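Local coordinates for O-methyltransferase (Burkholderia thailandensis, PDB 3MCZ), which probably transfers a methyl group from S-adenosylmethionine to a hydroxyl of a substrate not yet identified, working as a dimer, at residues H42-A46 / D47-D51; A74-L77 / H78-A82. All coordinates share one frame; numbering follows the deposited sequence.

Interaction 1: H42-A46 / D47-D51; sequences HYAVA and DKLFD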
ATOM      1  N   HIS A  42       8.871   1.015  -4.756  1.00 13.31           N
ATOM      2  CA  HIS A  42       9.945   0.347  -4.064  1.00 14.02           C
ATOM      3  C   HIS A  42      10.855  -0.325  -5.063  1.00 14.01           C
ATOM      4  O   HIS A  42      12.093  -0.209  -4.949  1.00 14.99           O
ATOM      5  CB  HIS A  42       9.465  -0.687  -3.020  1.00 14.05           C
ATOM      6  CG  HIS A  42       8.624  -0.120  -1.903  1.00 12.27           C
ATOM      7  ND1 HIS A  42       7.793  -0.919  -1.153  1.00 14.71           N
ATOM      8  CD2 HIS A  42       8.429   1.144  -1.456  1.00 14.69           C
ATOM      9  CE1 HIS A  42       7.140  -0.185  -0.273  1.00 15.17           C
ATOM     10  NE2 HIS A  42       7.481   1.081  -0.454  1.00 15.48           N
ATOM     11  N   TYR A  43      10.274  -1.019  -6.038  1.00 13.74           N
ATOM     12  CA  TYR A  43      11.076  -1.733  -7.042  1.00 12.78           C
ATOM     13  C   TYR A  43      11.946  -0.761  -7.871  1.00 12.72           C
ATOM     14  O   TYR A  43      13.158  -0.993  -8.046  1.00 11.66           O
ATOM     15  CB  TYR A  43      10.189  -2.631  -7.980  1.00 13.74           C
ATOM     16  CG  TYR A  43      11.040  -3.097  -9.100  1.00 14.90           C
ATOM     17  CD1 TYR A  43      12.064  -3.985  -8.857  1.00 16.27           C
ATOM     18  CD2 TYR A  43      10.968  -2.507 -10.350  1.00 16.92           C
ATOM     19  CE1 TYR A  43      12.937  -4.335  -9.821  1.00 17.65           C
ATOM     20  CE2 TYR A  43      11.841  -2.868 -11.338  1.00 16.50           C
ATOM     21  CZ  TYR A  43      12.816  -3.788 -11.069  1.00 17.85           C
ATOM     22  OH  TYR A  43      13.716  -4.135 -12.020  1.00 18.16           O
ATOM     23  N   ALA A  44      11.329   0.324  -8.369  1.00 12.05           N
ATOM     24  CA  ALA A  44      12.006   1.251  -9.259  1.00 12.48           C
ATOM     25  C   ALA A  44      13.207   1.884  -8.543  1.00 12.76           C
ATOM     26  O   ALA A  44      14.279   2.059  -9.124  1.00 12.79           O
ATOM     27  CB  ALA A  44      11.050   2.329  -9.765  1.00 11.99           C
ATOM     28  N   VAL A  45      13.021   2.161  -7.266  1.00 12.73           N
ATOM     29  CA  VAL A  45      14.044   2.779  -6.434  1.00 13.92           C
ATOM     30  C   VAL A  45      15.166   1.777  -6.140  1.00 14.74           C
ATOM     31  O   VAL A  45      16.357   2.138  -6.280  1.00 14.73           O
ATOM     32  CB  VAL A  45      13.438   3.345  -5.143  1.00 12.69           C
ATOM     33  CG1 VAL A  45      14.529   3.786  -4.145  1.00 13.85           C
ATOM     34  CG2 VAL A  45      12.557   4.549  -5.470  1.00 14.05           C
ATOM     35  N   ALA A  46      14.790   0.537  -5.780  1.00 15.89           N
ATOM     36  CA  ALA A  46      15.767  -0.516  -5.394  1.00 16.40           C
ATOM     37  C   ALA A  46      16.693  -0.900  -6.511  1.00 17.54           C
ATOM     38  O   ALA A  46      17.892  -1.125  -6.282  1.00 16.71           O
ATOM     39  CB  ALA A  46      15.075  -1.767  -4.884  1.00 16.96           C
ATOM     40  N   ASP A  47      16.144  -1.012  -7.722  1.00 17.50           N
ATOM     41  CA  ASP A  47      16.924  -1.383  -8.891  1.00 18.26           C
ATOM     42  C   ASP A  47      17.553  -0.142  -9.543  1.00 17.53           C
ATOM     43  O   ASP A  47      18.201  -0.254 -10.576  1.00 16.71           O
ATOM     44  CB  ASP A  47      16.030  -2.128  -9.907  1.00 19.35           C
ATOM     45  CG  ASP A  47      16.633  -3.473 -10.374  1.00 24.19           C
ATOM     46  OD1 ASP A  47      17.747  -3.835  -9.925  1.00 32.82           O
ATOM     47  OD2 ASP A  47      16.002  -4.177 -11.200  1.00 28.44           O
ATOM     48  N   LYS A  48      17.375   1.032  -8.935  1.00 16.56           N
ATOM     49  CA  LYS A  48      17.928   2.301  -9.443  1.00 16.89           C
ATOM     50  C   LYS A  48      17.569   2.558 -10.930  1.00 15.36           C
ATOM     51  O   LYS A  48      18.415   2.977 -11.731  1.00 14.57           O
ATOM     52  CB  LYS A  48      19.457   2.381  -9.238  1.00 16.58           C
ATOM     53  CG  LYS A  48      19.893   2.177  -7.789  1.00 20.62           C
ATOM     54  CD  LYS A  48      21.425   2.110  -7.654  1.00 24.49           C
ATOM     55  CE  LYS A  48      21.818   2.002  -6.170  1.00 27.20           C
ATOM     56  NZ  LYS A  48      21.454   0.663  -5.590  1.00 29.27           N
ATOM     57  N   LEU A  49      16.323   2.291 -11.290  1.00 14.44           N
ATOM     58  CA  LEU A  49      15.874   2.470 -12.668  0.50 14.69           C
ATOM     59  C   LEU A  49      15.986   3.928 -13.097  1.00 14.35           C
ATOM     60  O   LEU A  49      16.330   4.239 -14.237  1.00 14.82           O
ATOM     61  CB  LEU A  49      14.419   1.996 -12.792  0.50 14.67           C
ATOM     62  CG  LEU A  49      13.747   2.145 -14.152  0.50 15.09           C
ATOM     63  CD1 LEU A  49      14.439   1.301 -15.218  0.50 15.06           C
ATOM     64  CD2 LEU A  49      12.262   1.766 -14.045  0.50 16.45           C
ATOM     65  N   PHE A  50      15.704   4.835 -12.172  1.00 14.57           N
ATOM     66  CA  PHE A  50      15.639   6.265 -12.506  1.00 15.17           C
ATOM     67  C   PHE A  50      17.000   6.929 -12.766  1.00 15.73           C
ATOM     68  O   PHE A  50      17.070   8.041 -13.318  1.00 15.09           O
ATOM     69  CB  PHE A  50      14.874   7.025 -11.431  1.00 14.94           C
ATOM     70  CG  PHE A  50      13.483   6.527 -11.228  1.00 16.72           C
ATOM     71  CD1 PHE A  50      12.562   6.563 -12.254  1.00 17.22           C
ATOM     72  CD2 PHE A  50      13.083   6.003  -9.984  1.00 18.67           C
ATOM     73  CE1 PHE A  50      11.256   6.107 -12.044  1.00 18.95           C
ATOM     74  CE2 PHE A  50      11.788   5.550  -9.775  1.00 18.43           C
ATOM     75  CZ  PHE A  50      10.873   5.600 -10.812  1.00 18.22           C
ATOM     76  N   ASP A  51      18.069   6.245 -12.374  1.00 16.46           N
ATOM     77  CA  ASP A  51      19.410   6.676 -12.712  1.00 17.28           C
ATOM     78  C   ASP A  51      19.637   6.463 -14.205  1.00 17.74           C
ATOM     79  O   ASP A  51      20.319   7.267 -14.842  1.00 17.72           O
ATOM     80  CB  ASP A  51      20.457   5.907 -11.893  1.00 17.96           C
ATOM     81  CG  ASP A  51      20.631   6.467 -10.486  1.00 19.69           C
ATOM     82  OD1 ASP A  51      19.679   7.059  -9.935  1.00 23.80           O
ATOM     83  OD2 ASP A  51      21.742   6.334  -9.929  1.00 25.60           O
TER
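A44 and F50 meet where the chain leaves helix 35-46 and turns into helix 49-52. The methyl of A44 is the bump here: its CB sits 3.3 Å from F50 CE2 and nearly as close to CZ, so the far corner of the phenyl ring is tucked tightly against the helix, coming at the methyl obliquely. V45 adds a looser shoulder beside it, with CG2 4.5 Å from F50 CE2. F50 gets there because its ring swings beside its own backbone N (chi1 -58°), back toward the preceding helix. L49 lies along the flank of the last turn, its CB resting over A44 O at 3.7 Å.

What turns the chain from one helix into the next is a Schellman motif. K48 takes a positive phi, and the two bonds back into the last turn cap the helix: L49 N reaches A44 O at 3.0 Å, while K48 N comes to V45 O from above the carbonyl plane. Just before it, D47 N still makes the regular helical bond to Y43 O.

On another side of the turn, Y43 leans along the helix with its CG anti to the backbone N (chi1 169°), carrying the hydroxyl up to D47. Y43 OH donates a hydrogen bond to D47 OD2, the ring and carboxylate planes standing 66° apart; the modelled 2.4 Å between Y43 OH and D47 OD2 is very short, and its exact length is doubtful. The same OD2 forms a salt bridge with R133 of the second subunit, so both partners may favour a charged carboxylate. F50 is closed in further by L85 and by T99 and L103 of helix 97-103.

Interaction 2: A74-L77 / H78-A82; sequences AILL and HALAA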
ATOM      1  N   ALA A  74       8.505  -2.403 -21.185  1.00 11.91           N
ATOM      2  CA  ALA A  74       7.551  -1.420 -21.734  1.00 11.39           C
ATOM      3  C   ALA A  74       6.336  -1.250 -20.833  1.00 11.03           C
ATOM      4  O   ALA A  74       5.935  -0.148 -20.571  1.00 11.45           O
ATOM      5  CB  ALA A  74       7.116  -1.804 -23.164  1.00 11.88           C
ATOM      6  N   ILE A  75       5.762  -2.345 -20.361  1.00 10.71           N
ATOM      7  CA  ILE A  75       4.620  -2.272 -19.459  1.00 10.71           C
ATOM      8  C   ILE A  75       4.974  -1.463 -18.168  1.00 10.71           C
ATOM      9  O   ILE A  75       4.203  -0.602 -17.725  1.00  9.68           O
ATOM     10  CB  ILE A  75       4.085  -3.701 -19.127  1.00 10.73           C
ATOM     11  CG1 ILE A  75       3.516  -4.387 -20.373  1.00 12.10           C
ATOM     12  CG2 ILE A  75       2.998  -3.632 -18.071  1.00  9.12           C
ATOM     13  CD1 ILE A  75       3.291  -5.902 -20.185  1.00 10.54           C
ATOM     14  N   LEU A  76       6.146  -1.745 -17.588  1.00 10.36           N
ATOM     15  CA  LEU A  76       6.561  -1.046 -16.390  1.00 10.71           C
ATOM     16  C   LEU A  76       6.753   0.440 -16.687  1.00 10.99           C
ATOM     17  O   LEU A  76       6.320   1.278 -15.913  1.00 10.43           O
ATOM     18  CB  LEU A  76       7.832  -1.632 -15.826  1.00 11.35           C
ATOM     19  CG  LEU A  76       8.392  -0.894 -14.583  1.00 12.60           C
ATOM     20  CD1 LEU A  76       7.485  -0.912 -13.372  1.00 15.89           C
ATOM     21  CD2 LEU A  76       9.759  -1.470 -14.265  1.00 16.58           C
ATOM     22  N   LEU A  77       7.407   0.752 -17.801  1.00 11.68           N
ATOM     23  CA  LEU A  77       7.751   2.132 -18.070  1.00 12.55           C
ATOM     24  C   LEU A  77       6.481   2.937 -18.280  1.00 13.00           C
ATOM     25  O   LEU A  77       6.390   4.066 -17.821  1.00 11.88           O
ATOM     26  CB  LEU A  77       8.684   2.261 -19.263  1.00 12.44           C
ATOM     27  CG  LEU A  77      10.087   1.675 -19.093  1.00 14.59           C
ATOM     28  CD1 LEU A  77      10.683   1.382 -20.452  1.00 15.41           C
ATOM     29  CD2 LEU A  77      10.983   2.641 -18.285  1.00 14.26           C
ATOM     30  N   HIS A  78       5.524   2.347 -18.999  1.00 13.46           N
ATOM     31  CA  HIS A  78       4.212   2.973 -19.161  1.00 13.07           C
ATOM     32  C   HIS A  78       3.506   3.235 -17.850  1.00 12.09           C
ATOM     33  O   HIS A  78       2.974   4.313 -17.645  1.00 11.57           O
ATOM     34  CB  HIS A  78       3.348   2.165 -20.156  1.00 13.52           C
ATOM     35  CG  HIS A  78       3.800   2.302 -21.575  1.00 12.90           C
ATOM     36  ND1 HIS A  78       4.170   1.224 -22.348  1.00 16.21           N
ATOM     37  CD2 HIS A  78       3.926   3.391 -22.369  1.00 15.88           C
ATOM     38  CE1 HIS A  78       4.517   1.644 -23.553  1.00 17.57           C
ATOM     39  NE2 HIS A  78       4.396   2.958 -23.585  1.00 15.01           N
ATOM     40  N   ALA A  79       3.529   2.288 -16.922  1.00 11.22           N
ATOM     41  CA  ALA A  79       2.922   2.507 -15.623  1.00 11.92           C
ATOM     42  C   ALA A  79       3.630   3.611 -14.820  1.00 12.00           C
ATOM     43  O   ALA A  79       2.963   4.422 -14.142  1.00 12.49           O
ATOM     44  CB  ALA A  79       2.882   1.167 -14.799  1.00 11.69           C
ATOM     45  N   LEU A  80       4.962   3.663 -14.911  1.00 12.07           N
ATOM     46  CA  LEU A  80       5.733   4.736 -14.269  1.00 11.91           C
ATOM     47  C   LEU A  80       5.446   6.115 -14.874  1.00 12.39           C
ATOM     48  O   LEU A  80       5.336   7.112 -14.150  1.00 13.17           O
ATOM     49  CB  LEU A  80       7.215   4.436 -14.337  1.00 12.09           C
ATOM     50  CG  LEU A  80       7.665   3.234 -13.498  1.00 12.48           C
ATOM     51  CD1 LEU A  80       9.156   2.938 -13.734  1.00 13.15           C
ATOM     52  CD2 LEU A  80       7.390   3.509 -11.961  1.00  9.09           C
ATOM     53  N   ALA A  81       5.260   6.164 -16.186  1.00 12.66           N
ATOM     54  CA  ALA A  81       4.883   7.399 -16.853  1.00 12.50           C
ATOM     55  C   ALA A  81       3.496   7.874 -16.379  1.00 13.52           C
ATOM     56  O   ALA A  81       3.286   9.058 -16.019  1.00 14.71           O
ATOM     57  CB  ALA A  81       4.917   7.205 -18.364  1.00 13.03           C
ATOM     58  N   ALA A  82       2.558   6.941 -16.334  1.00 13.58           N
ATOM     59  CA  ALA A  82       1.209   7.214 -15.860  1.00 14.65           C
ATOM     60  C   ALA A  82       1.188   7.709 -14.426  1.00 15.48           C
ATOM     61  O   ALA A  82       0.336   8.520 -14.079  1.00 15.52           O
ATOM     62  CB  ALA A  82       0.306   5.947 -15.995  1.00 14.08           C
TER
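L76 and L80, one turn apart on helix 70-82, supply the apolar side of this contact. Their side chains meet at an angle, L76 CG lying 4.0 Å from L80 CD1, and the L80 branch also passes over the L76 carbonyl, with CG 3.4 Å from L76 O. L80 bends beside its own backbone N (chi1 -68°), which tips its isobutyl group back toward the preceding turn.

Four successive backbone bonds of the i to i+4 kind, from H78 N to A74 O through A81 N to L77 O, hold the turns together as a regular alpha-helix within the dimerisation domain, which belongs to the helix-turn-helix clan. L77 projects from it onto P59 and V62 of helix 59-66.

The polar side chain in the contact is H78. Its imidazole lies back along the preceding turn, with ND1 2.9 Å from A74 O; the same oxygen accepts the backbone bond from H78 N at 3.0 Å. NE2 is hydrogen-bonded to K88 NZ, and F93 meets the ring edge-to-face. Beyond these, I75 and A79 pack on G314 and L305 of the second subunit, while H78 also touches V295 there.

Overall arrangement
Interactions 1 and 2 lie 13 Å apart between centres and share one apolar core within the dimerisation domain. Two leucines of helix 70-82 receive side chains from residues 42-51: L49 packs on both L76 and L80, at distances left doubtful by its two conformers, while Y43 CE2 lies 3.9 Å from L76 CD2. F50 CE1 lies 4.2 Å from L80 CD1. The junction of helices 35-46 and 49-52 thus packs on the later part of helix 70-82. Both contacts also touch the second subunit, through D47 and H42 in the first, by polar bonds to R133 and S32 of that subunit, and through packing of I75, L76, H78 and A79 in the second. Their centres lie about 22 and 31 Å from that of the chain.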